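Local coordinates for ParB-like N-terminal domain-containing protein (Pyrococcus furiosus, PDB 1VK1), which is of unproven function but carries a ParB-like domain and probably binds ATP, with nuclease or serine kinase activity suggested, at residues V19-D24 and S87-Y92; M54-I59 and Y65-G70. All blocks are in the same frame, centred on the assembly; numbering follows the deposited sequence.

Interaction 1. Residues V19-D24 and S87-Y92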
loop_
_atom_site.group_PDB
_atom_site.type_symbol
_atom_site.label_atom_id
_atom_site.label_comp_id
_atom_site.label_asym_id
_atom_site.label_seq_id
_atom_site.Cartn_x
_atom_site.Cartn_y
_atom_site.Cartn_z
ATOM N N VAL A 19 -12.020 -8.656 16.842
ATOM C CA VAL A 19 -12.859 -9.796 16.581
ATOM C C VAL A 19 -12.191 -10.617 15.484
ATOM O O VAL A 19 -11.586 -10.057 14.571
ATOM C CB VAL A 19 -14.284 -9.377 16.070
ATOM C CG1 VAL A 19 -15.022 -10.528 15.410
ATOM C CG2 VAL A 19 -15.117 -8.857 17.179
ATOM N N PHE A 20 -12.288 -11.939 15.565
ATOM C CA PHE A 20 -11.784 -12.772 14.493
ATOM C C PHE A 20 -12.758 -12.705 13.341
ATOM O O PHE A 20 -13.978 -12.799 13.561
ATOM C CB PHE A 20 -11.561 -14.203 14.958
ATOM C CG PHE A 20 -10.386 -14.355 15.866
ATOM C CD1 PHE A 20 -9.125 -14.592 15.356
ATOM C CD2 PHE A 20 -10.523 -14.177 17.215
ATOM C CE1 PHE A 20 -8.035 -14.720 16.205
ATOM C CE2 PHE A 20 -9.429 -14.293 18.067
ATOM C CZ PHE A 20 -8.193 -14.582 17.559
ATOM N N ILE A 21 -12.230 -12.518 12.133
ATOM C CA ILE A 21 -13.017 -12.495 10.895
ATOM C C ILE A 21 -12.407 -13.491 9.941
ATOM O O ILE A 21 -11.188 -13.579 9.823
ATOM C CB ILE A 21 -13.035 -11.063 10.280
ATOM C CG1 ILE A 21 -13.697 -10.063 11.245
ATOM C CG2 ILE A 21 -13.719 -11.058 8.917
ATOM C CD1 ILE A 21 -15.155 -10.257 11.487
ATOM N N GLU A 22 -13.256 -14.228 9.236
ATOM C CA GLU A 22 -12.781 -15.166 8.257
ATOM C C GLU A 22 -12.137 -14.446 7.062
ATOM O O GLU A 22 -12.680 -13.467 6.515
ATOM C CB GLU A 22 -13.914 -16.102 7.848
ATOM C CG GLU A 22 -14.247 -17.069 8.976
ATOM C CD GLU A 22 -15.542 -17.808 8.768
ATOM O OE1 GLU A 22 -16.597 -17.309 9.180
ATOM O OE2 GLU A 22 -15.507 -18.879 8.200
ATOM N N LEU A 23 -10.964 -14.936 6.686
ATOM C CA LEU A 23 -10.175 -14.307 5.633
ATOM C C LEU A 23 -10.932 -14.240 4.302
ATOM O O LEU A 23 -10.739 -13.299 3.520
ATOM C CB LEU A 23 -8.874 -15.063 5.438
ATOM C CG LEU A 23 -7.926 -15.040 6.630
ATOM C CD1 LEU A 23 -6.846 -16.104 6.476
ATOM C CD2 LEU A 23 -7.278 -13.681 6.805
ATOM N N ASP A 24 -11.797 -15.223 4.043
ATOM C CA ASP A 24 -12.522 -15.291 2.789
ATOM C C ASP A 24 -13.642 -14.246 2.679
ATOM O O ASP A 24 -14.281 -14.156 1.650
ATOM C CB ASP A 24 -13.038 -16.747 2.513
ATOM C CG ASP A 24 -14.081 -17.249 3.533
ATOM O OD1 ASP A 24 -14.580 -16.511 4.379
ATOM O OD2 ASP A 24 -14.462 -18.449 3.532
ATOM N N SER A 87 -9.270 -8.662 13.897
ATOM C CA SER A 87 -9.640 -7.505 13.127
ATOM C C SER A 87 -10.330 -6.443 13.984
ATOM O O SER A 87 -11.039 -6.745 14.934
ATOM C CB SER A 87 -10.587 -7.925 11.998
ATOM O OG SER A 87 -10.024 -8.910 11.144
ATOM N N VAL A 88 -10.141 -5.199 13.580
ATOM C CA VAL A 88 -10.876 -4.070 14.125
ATOM C C VAL A 88 -11.804 -3.614 13.020
ATOM O O VAL A 88 -11.352 -3.358 11.909
ATOM C CB VAL A 88 -9.921 -2.938 14.565
ATOM C CG1 VAL A 88 -10.708 -1.671 14.987
ATOM C CG2 VAL A 88 -9.033 -3.411 15.695
ATOM N N ILE A 89 -13.091 -3.506 13.325
ATOM C CA ILE A 89 -14.107 -3.111 12.365
ATOM C C ILE A 89 -14.403 -1.608 12.533
ATOM O O ILE A 89 -14.774 -1.170 13.616
ATOM C CB ILE A 89 -15.401 -3.922 12.588
ATOM C CG1 ILE A 89 -15.114 -5.423 12.729
ATOM C CG2 ILE A 89 -16.423 -3.623 11.488
ATOM C CD1 ILE A 89 -14.461 -6.000 11.612
ATOM N N LEU A 90 -14.206 -0.851 11.468
ATOM C CA LEU A 90 -14.338 0.594 11.421
ATOM C C LEU A 90 -15.598 0.982 10.654
ATOM O O LEU A 90 -16.075 0.230 9.792
ATOM C CB LEU A 90 -13.143 1.171 10.623
ATOM C CG LEU A 90 -11.737 0.842 11.051
ATOM C CD1 LEU A 90 -10.733 1.392 10.048
ATOM C CD2 LEU A 90 -11.451 1.403 12.414
ATOM N N ASP A 91 -16.128 2.171 10.955
ATOM C CA ASP A 91 -17.070 2.837 10.063
ATOM C C ASP A 91 -16.211 3.658 9.110
ATOM O O ASP A 91 -15.643 4.661 9.508
ATOM C CB ASP A 91 -18.026 3.735 10.854
ATOM C CG ASP A 91 -18.921 4.605 9.948
ATOM O OD1 ASP A 91 -18.839 4.489 8.684
ATOM O OD2 ASP A 91 -19.732 5.434 10.419
ATOM N N TYR A 92 -16.132 3.221 7.869
ATOM C CA TYR A 92 -15.171 3.796 6.924
ATOM C C TYR A 92 -15.415 5.297 6.696
ATOM O O TYR A 92 -14.470 6.056 6.538
ATOM C CB TYR A 92 -15.216 3.038 5.612
ATOM C CG TYR A 92 -14.029 3.314 4.724
ATOM C CD1 TYR A 92 -12.709 3.135 5.199
ATOM C CD2 TYR A 92 -14.194 3.725 3.419
ATOM C CE1 TYR A 92 -11.611 3.386 4.384
ATOM C CE2 TYR A 92 -13.105 3.969 2.611
ATOM C CZ TYR A 92 -11.810 3.802 3.100
ATOM O OH TYR A 92 -10.724 4.043 2.296
#
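In I21, chi1 of -62° turns CG1 into the contact with S87, and in S87 chi1 of -58° turns OG towards I21; each group lies anti to its own carbonyl carbon, bringing CB and CG1 of I21 against CB and OG of S87. I21 CB is 3.8 Å from S87 OG, and I21 CG1 is equally close to S87 CB at 3.8 Å. The contact seats edge strand 19-22 on strand 84-90 in the mixed four-stranded sheet of the ParB-like domain. V19 and S87 form an antiparallel hydrogen-bonded pair, the one bridged pair between the segments. V19 N donates to S87 O at 2.9 Å; the return bond, from S87 N to V19 O, is 2.8 Å long but more bent, with 133° at the hydrogen. The short axes of strands 19-22 and 87-90 stand at 88° to each other, so the later part of 87-92 leaves the edge strand, while I21 and L23 make backbone hydrogen bonds to A85 and K83. The hydroxyl of S87 is hydrogen-bonded to A85 O; its contact with I21 is van der Waals. Y65, reached by both I21 and I89, adjoins the apolar end of the contact, and M26 also touches I21 and S87. A longer apolar touch joins I89 and I21: CD1 of I89 is 4.2 Å from CG1 of I21.

Interaction 2. Residues M54-I59 and Y65-G70. With PO4 (phosphate ion), chain B.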
loop_
_atom_site.group_PDB
_atom_site.type_symbol
_atom_site.label_atom_id
_atom_site.label_comp_id
_atom_site.label_asym_id
_atom_site.label_seq_id
_atom_site.Cartn_x
_atom_site.Cartn_y
_atom_site.Cartn_z
ATOM N N MET A 54 -5.975 -6.693 11.562
ATOM C CA MET A 54 -6.541 -6.149 10.347
ATOM C C MET A 54 -7.400 -4.956 10.700
ATOM O O MET A 54 -8.030 -4.946 11.752
ATOM C CB MET A 54 -7.430 -7.182 9.674
ATOM C CG MET A 54 -6.738 -8.482 9.247
ATOM S SD MET A 54 -5.496 -8.241 7.915
ATOM C CE MET A 54 -6.575 -7.578 6.625
ATOM N N LEU A 55 -7.453 -3.972 9.817
ATOM C CA LEU A 55 -8.489 -2.930 9.875
ATOM C C LEU A 55 -9.424 -3.163 8.720
ATOM O O LEU A 55 -8.974 -3.260 7.571
ATOM C CB LEU A 55 -7.900 -1.508 9.781
ATOM C CG LEU A 55 -6.853 -1.169 10.829
ATOM C CD1 LEU A 55 -6.364 0.286 10.636
ATOM C CD2 LEU A 55 -7.356 -1.409 12.235
ATOM N N LEU A 56 -10.719 -3.292 9.040
ATOM C CA LEU A 56 -11.747 -3.635 8.086
ATOM C C LEU A 56 -12.905 -2.668 8.165
ATOM O O LEU A 56 -13.125 -2.032 9.189
ATOM C CB LEU A 56 -12.310 -5.027 8.395
ATOM C CG LEU A 56 -11.326 -6.198 8.414
ATOM C CD1 LEU A 56 -12.110 -7.479 8.763
ATOM C CD2 LEU A 56 -10.589 -6.362 7.122
ATOM N N ALA A 57 -13.692 -2.613 7.102
ATOM C CA ALA A 57 -14.962 -1.877 7.088
ATOM C C ALA A 57 -15.966 -2.677 6.293
ATOM O O ALA A 57 -15.650 -3.189 5.226
ATOM C CB ALA A 57 -14.792 -0.508 6.474
ATOM N N LYS A 58 -17.180 -2.795 6.782
ATOM C CA LYS A 58 -18.178 -3.564 6.052
ATOM C C LYS A 58 -18.539 -2.865 4.734
ATOM O O LYS A 58 -18.705 -1.651 4.673
ATOM C CB LYS A 58 -19.439 -3.830 6.918
ATOM C CG LYS A 58 -20.505 -4.736 6.206
ATOM C CD LYS A 58 -21.489 -5.401 7.167
ATOM C CE LYS A 58 -20.951 -6.728 7.715
ATOM N NZ LYS A 58 -22.017 -7.524 8.366
ATOM N N ILE A 59 -18.667 -3.650 3.685
ATOM C CA ILE A 59 -19.136 -3.157 2.392
ATOM C C ILE A 59 -20.677 -3.159 2.433
ATOM O O ILE A 59 -21.290 -4.196 2.649
ATOM C CB ILE A 59 -18.603 -4.024 1.266
ATOM C CG1 ILE A 59 -17.067 -3.945 1.217
ATOM C CG2 ILE A 59 -19.192 -3.585 -0.068
ATOM C CD1 ILE A 59 -16.433 -5.000 0.358
ATOM N N TYR A 65 -16.141 -7.497 3.845
ATOM C CA TYR A 65 -15.389 -6.380 4.373
ATOM C C TYR A 65 -14.354 -5.878 3.394
ATOM O O TYR A 65 -13.630 -6.663 2.766
ATOM C CB TYR A 65 -14.655 -6.788 5.660
ATOM C CG TYR A 65 -15.577 -7.181 6.768
ATOM C CD1 TYR A 65 -16.084 -6.243 7.652
ATOM C CD2 TYR A 65 -15.933 -8.503 6.955
ATOM C CE1 TYR A 65 -16.952 -6.603 8.665
ATOM C CE2 TYR A 65 -16.796 -8.877 7.966
ATOM C CZ TYR A 65 -17.285 -7.911 8.837
ATOM O OH TYR A 65 -18.138 -8.273 9.867
ATOM N N LEU A 66 -14.276 -4.560 3.284
ATOM C CA LEU A 66 -13.141 -3.878 2.710
ATOM C C LEU A 66 -11.955 -4.020 3.631
ATOM O O LEU A 66 -12.049 -3.703 4.804
ATOM C CB LEU A 66 -13.502 -2.395 2.558
ATOM C CG LEU A 66 -12.367 -1.423 2.222
ATOM C CD1 LEU A 66 -11.764 -1.709 0.844
ATOM C CD2 LEU A 66 -12.872 0.006 2.326
ATOM N N ILE A 67 -10.819 -4.466 3.091
ATOM C CA ILE A 67 -9.565 -4.378 3.806
ATOM C C ILE A 67 -9.150 -2.911 3.771
ATOM O O ILE A 67 -8.872 -2.373 2.725
ATOM C CB ILE A 67 -8.470 -5.264 3.186
ATOM C CG1 ILE A 67 -8.839 -6.760 3.312
ATOM C CG2 ILE A 67 -7.135 -4.972 3.866
ATOM C CD1 ILE A 67 -7.922 -7.681 2.539
ATOM N N VAL A 68 -9.103 -2.288 4.937
ATOM C CA VAL A 68 -8.627 -0.907 5.072
ATOM C C VAL A 68 -7.106 -0.962 5.200
ATOM O O VAL A 68 -6.400 -0.293 4.488
ATOM C CB VAL A 68 -9.319 -0.200 6.244
ATOM C CG1 VAL A 68 -8.717 1.159 6.481
ATOM C CG2 VAL A 68 -10.799 -0.082 5.968
ATOM N N ASP A 69 -6.624 -1.784 6.127
ATOM C CA ASP A 69 -5.213 -1.987 6.345
ATOM C C ASP A 69 -4.953 -3.449 6.626
ATOM O O ASP A 69 -5.648 -4.057 7.429
ATOM C CB ASP A 69 -4.717 -1.140 7.544
ATOM C CG ASP A 69 -3.250 -1.262 7.738
ATOM O OD1 ASP A 69 -2.494 -0.953 6.785
ATOM O OD2 ASP A 69 -2.755 -1.709 8.782
ATOM N N GLY A 70 -3.935 -3.991 5.974
ATOM C CA GLY A 70 -3.506 -5.368 6.202
ATOM C C GLY A 70 -3.537 -6.287 4.996
ATOM O O GLY A 70 -3.645 -7.497 5.155
HETATM P P PO4 B . -1.193 -3.019 3.170
HETATM O O1 PO4 B . -1.145 -2.883 1.540
HETATM O O2 PO4 B . -0.550 -4.432 3.478
HETATM O O3 PO4 B . -0.372 -1.916 3.739
HETATM O O4 PO4 B . -2.642 -2.978 3.613
#
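L56 and Y65 cross at about a right angle: the CD1 methyl of L56 sits over one face of the phenol ring, 4.0 Å from Y65 CG. K58 runs obliquely past the same ring, bending at chi3 (-86°) so that its CE comes 3.9 Å from Y65 OH while NZ turns to a salt bridge with D63. At the far end L55 lies across D69, with L55 CD1 3.8 Å from D69 CB. M54 folds back through two bends, and its CE reaches I67 CG2 at 3.8 Å, beside the backbone of G70. They belong to a beta hairpin whose register is shifted by a classic beta bulge, in which V68 and D69 both face L55. The evidence is a doubly used acceptor: L55 O takes V68 N at 2.8 Å and D69 N at 3.1 Å, both from the same face of its carbonyl plane. After the bulge, G70 stands at the N-cap of helix 71-80, and G70 N donates to O4 of a phosphate ion at 2.9 Å. The ion, probably from the crystallisation liquor, is also hydrogen-bonded to H71 ND1 and H72 ND1, an arrangement consistent with the phosphate-binding helix start of ParB and sulfiredoxin relatives. D69 OD2 turns to a salt bridge with R73.

Overall arrangement
Both contacts belong to one mixed sheet, in the order 19-22, 84-90, 54-58, 65-67, so each pairs an outermost strand with an inner one. The inner strands join them: V88 N lies 2.8 Å from M54 O, a probable hydrogen bond, and S87 packs on M54 and L56. Interaction 1 is small and partly exposed, burying 187 Å² with one bridged pair and a few side-chain touches. Interaction 2 is mostly buried at 644 Å², with five backbone bonds and extensive apolar packing. Their chemistry differs accordingly: 19-24 with 87-92 adds two backbone bonds and limited side-chain contact at the sheet margin, whereas 54-59 with 65-70 leads through its bulge to a phosphate-binding helix start.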